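Local coordinates for protein alpha-1,6-mannanase (Bacteroides thetaiotaomicron, PDB 4V1S) that probably hydrolyses alpha-1,6-mannosidic bonds of mannans, as a glycoside hydrolase of family GH76 from a gut symbiont, at residues G151-Y156 / M213-I218. Sequence-based numbering, arbitrary orientation.
Sequences GLCDAY and MKLYEI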
ATOM      1  N   GLY A 151       0.785   6.703  -3.301  1.00 10.43           N
ATOM      2  CA  GLY A 151       0.746   7.720  -2.225  1.00  9.88           C
ATOM      3  C   GLY A 151       0.927   9.129  -2.804  1.00 11.14           C
ATOM      4  O   GLY A 151       0.239  10.065  -2.374  1.00 12.54           O
ATOM      5  N   LEU A 152       1.861   9.288  -3.760  1.00 10.07           N
ATOM      6  CA  LEU A 152       2.110  10.611  -4.337  1.00 10.61           C
ATOM      7  C   LEU A 152       0.939  11.107  -5.183  1.00 11.27           C
ATOM      8  O   LEU A 152       0.646  12.296  -5.175  1.00 13.12           O
ATOM      9  CB  LEU A 152       3.427  10.636  -5.112  1.00 11.28           C
ATOM     10  CG  LEU A 152       4.679  10.309  -4.271  1.00 11.89           C
ATOM     11  CD1 LEU A 152       5.881  10.150  -5.190  1.00 14.14           C
ATOM     12  CD2 LEU A 152       4.915  11.423  -3.252  1.00 13.83           C
ATOM     13  N   CYS A 153       0.261  10.197  -5.883  1.00 10.54           N
ATOM     14  CA  CYS A 153      -0.964  10.574  -6.592  1.00 13.22           C
ATOM     15  C   CYS A 153      -1.988  11.090  -5.596  1.00 13.66           C
ATOM     16  O   CYS A 153      -2.618  12.131  -5.815  1.00 13.91           O
ATOM     17  CB  CYS A 153      -1.566   9.402  -7.376  1.00 14.45           C
ATOM     18  SG  CYS A 153      -0.687   8.898  -8.852  1.00 14.54           S
ATOM     19  N   ASP A 154      -2.179  10.356  -4.502  1.00 11.64           N
ATOM     20  CA  ASP A 154      -3.150  10.778  -3.499  1.00 12.67           C
ATOM     21  C   ASP A 154      -2.741  12.100  -2.819  1.00 13.47           C
ATOM     22  O   ASP A 154      -3.598  12.929  -2.508  1.00 13.91           O
ATOM     23  CB  ASP A 154      -3.356   9.649  -2.470  1.00 11.81           C
ATOM     24  CG  ASP A 154      -4.127   8.472  -3.062  1.00 13.85           C
ATOM     25  OD1 ASP A 154      -4.906   8.696  -4.002  1.00 18.56           O
ATOM     26  OD2 ASP A 154      -3.982   7.330  -2.577  1.00 15.31           O
ATOM     27  N   ALA A 155      -1.435  12.290  -2.615  1.00 13.43           N
ATOM     28  CA  ALA A 155      -0.918  13.520  -2.034  1.00 12.39           C
ATOM     29  C   ALA A 155      -1.209  14.716  -2.956  1.00 13.62           C
ATOM     30  O   ALA A 155      -1.620  15.797  -2.500  1.00 15.19           O
ATOM     31  CB  ALA A 155       0.571  13.412  -1.747  1.00 15.03           C
ATOM     32  N   TYR A 156      -0.984  14.516  -4.247  1.00 14.71           N
ATOM     33  CA  TYR A 156      -1.364  15.520  -5.246  1.00 15.28           C
ATOM     34  C   TYR A 156      -2.876  15.807  -5.248  1.00 14.72           C
ATOM     35  O   TYR A 156      -3.297  16.955  -5.272  1.00 16.30           O
ATOM     36  CB  TYR A 156      -0.913  15.088  -6.664  1.00 14.13           C
ATOM     37  CG  TYR A 156      -1.466  16.001  -7.734  1.00 14.66           C
ATOM     38  CD1 TYR A 156      -0.929  17.256  -7.945  1.00 15.98           C
ATOM     39  CD2 TYR A 156      -2.574  15.635  -8.465  1.00 17.18           C
ATOM     40  CE1 TYR A 156      -1.477  18.117  -8.894  1.00 18.15           C
ATOM     41  CE2 TYR A 156      -3.116  16.477  -9.406  1.00 20.20           C
ATOM     42  CZ  TYR A 156      -2.570  17.719  -9.613  1.00 20.40           C
ATOM     43  OH  TYR A 156      -3.128  18.526 -10.586  1.00 26.86           O
ATOM     44  N   MET A 213      -3.994   3.657 -13.073  1.00 14.23           N
ATOM     45  CA  MET A 213      -5.384   4.095 -13.023  1.00 14.93           C
ATOM     46  C   MET A 213      -5.545   5.446 -12.314  1.00 13.64           C
ATOM     47  O   MET A 213      -6.343   6.295 -12.757  1.00 16.19           O
ATOM     48  CB  MET A 213      -6.282   3.022 -12.415  1.00 14.93           C
ATOM     49  CG  MET A 213      -6.394   1.779 -13.284  1.00 15.34           C
ATOM     50  SD  MET A 213      -6.814   2.101 -15.025  1.00 16.77           S
ATOM     51  CE  MET A 213      -8.299   3.081 -14.856  1.00 18.04           C
ATOM     52  N   LYS A 214      -4.770   5.667 -11.257  1.00 13.67           N
ATOM     53  CA  LYS A 214      -4.811   6.944 -10.563  1.00 12.90           C
ATOM     54  C   LYS A 214      -4.292   8.060 -11.451  1.00 15.33           C
ATOM     55  O   LYS A 214      -4.909   9.133 -11.531  1.00 17.92           O
ATOM     56  CB  LYS A 214      -4.073   6.874  -9.216  1.00 14.39           C
ATOM     57  CG  LYS A 214      -4.806   6.055  -8.154  1.00 15.00           C
ATOM     58  CD  LYS A 214      -4.072   5.958  -6.835  1.00 16.92           C
ATOM     59  CE  LYS A 214      -5.030   5.471  -5.754  1.00 21.42           C
ATOM     60  NZ  LYS A 214      -5.929   6.561  -5.307  1.00 17.41           N
ATOM     61  N   LEU A 215      -3.194   7.802 -12.158  1.00 14.78           N
ATOM     62  CA  LEU A 215      -2.669   8.798 -13.090  1.00 15.68           C
ATOM     63  C   LEU A 215      -3.548   8.998 -14.343  1.00 17.69           C
ATOM     64  O   LEU A 215      -3.616  10.114 -14.889  1.00 19.51           O
ATOM     65  CB  LEU A 215      -1.218   8.501 -13.454  1.00 16.69           C
ATOM     66  CG  LEU A 215      -0.237   9.166 -12.477  1.00 20.16           C
ATOM     67  CD1 LEU A 215       1.139   8.547 -12.562  1.00 23.21           C
ATOM     68  CD2 LEU A 215      -0.144  10.673 -12.732  1.00 21.69           C
ATOM     69  N   TYR A 216      -4.229   7.941 -14.780  1.00 16.84           N
ATOM     70  CA  TYR A 216      -5.215   8.076 -15.844  1.00 18.67           C
ATOM     71  C   TYR A 216      -6.305   9.055 -15.437  1.00 19.12           C
ATOM     72  O   TYR A 216      -6.690   9.939 -16.208  1.00 22.04           O
ATOM     73  CB  TYR A 216      -5.839   6.719 -16.217  1.00 19.36           C
ATOM     74  CG  TYR A 216      -6.946   6.860 -17.216  1.00 20.75           C
ATOM     75  CD1 TYR A 216      -6.681   7.310 -18.501  1.00 23.72           C
ATOM     76  CD2 TYR A 216      -8.261   6.589 -16.865  1.00 22.57           C
ATOM     77  CE1 TYR A 216      -7.701   7.469 -19.423  1.00 27.10           C
ATOM     78  CE2 TYR A 216      -9.291   6.747 -17.772  1.00 28.91           C
ATOM     79  CZ  TYR A 216      -9.002   7.173 -19.053  1.00 26.79           C
ATOM     80  OH  TYR A 216     -10.009   7.341 -19.974  1.00 33.73           O
ATOM     81  N   GLU A 217      -6.816   8.896 -14.226  1.00 18.94           N
ATOM     82  CA  GLU A 217      -7.879   9.772 -13.749  1.00 20.98           C
ATOM     83  C   GLU A 217      -7.391  11.217 -13.680  1.00 21.64           C
ATOM     84  O   GLU A 217      -8.111  12.136 -14.065  1.00 25.31           O
ATOM     85  CB  GLU A 217      -8.394   9.286 -12.401  1.00 24.02           C
ATOM     86  CG  GLU A 217      -9.177   7.986 -12.511  1.00 25.65           C
ATOM     87  CD  GLU A 217      -9.863   7.558 -11.227  1.00 41.63           C
ATOM     88  OE1 GLU A 217      -9.666   8.210 -10.155  1.00 50.52           O
ATOM     89  OE2 GLU A 217     -10.591   6.526 -11.291  1.00 46.43           O
ATOM     90  N   ILE A 218      -6.158  11.418 -13.237  1.00 20.79           N
ATOM     91  CA  ILE A 218      -5.597  12.760 -13.128  1.00 20.08           C
ATOM     92  C   ILE A 218      -5.311  13.386 -14.499  1.00 22.55           C
ATOM     93  O   ILE A 218      -5.683  14.550 -14.760  1.00 26.01           O
ATOM     94  CB  ILE A 218      -4.311  12.755 -12.266  1.00 19.85           C
ATOM     95  CG1 ILE A 218      -4.688  12.484 -10.811  1.00 20.88           C
ATOM     96  CG2 ILE A 218      -3.550  14.076 -12.385  1.00 21.00           C
ATOM     97  CD1 ILE A 218      -3.534  12.009  -9.949  1.00 20.18           C
TER
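Cys-153 points its CB toward the facing helix, and its SG lies 3.7 Å from Leu-215 CG and also touches Lys-214 CB. A small, apolar side chain suits the point where the CA atoms come nearest, Cys-153 CA being 6.6 Å from Lys-214 CA. One residue on, Asp-154 meets the far end of Lys-214 in a salt bridge, a short acid at the partly exposed side answering a long chain that spans the gap while its CB packs on Cys-153. The lysine runs extended until its last bond, where a bend (chi4 -77°) carries Lys-214 NZ to within 2.7 Å of Asp-154 OD1, at the syn lone pair of that oxygen. The two side chains cross at about a right angle, and Asp-154 OD2 stays farther from Lys-214 NZ, at 3.4 Å. An alanine in place of Asp-154 would probably leave the Lys-214 ammonium without this carboxylate mate and free its end to turn. Tyr-156 offers the carbon surface of a broad ring: with CG anti to the backbone N (chi1 172°), the ring is directed to Ile-218, and Tyr-156 CE2 lies 3.9 Å from Ile-218 CG2. The branched isoleucine serves both neighbours, since Ile-218 CD1 also reaches Cys-153 CB at 4.2 Å. The segments of helices 142-159 and 202-219 run roughly parallel, 28° apart with axes 10.0 Å from each other, within the mainly helical scaffold expected of this six-hairpin clan. Helix 162-177 packs against both, touching Tyr-156 through Leu-165 and Leu-215 through Leu-172, whereas Thr-92 of helix 81-97 lies against Asp-154.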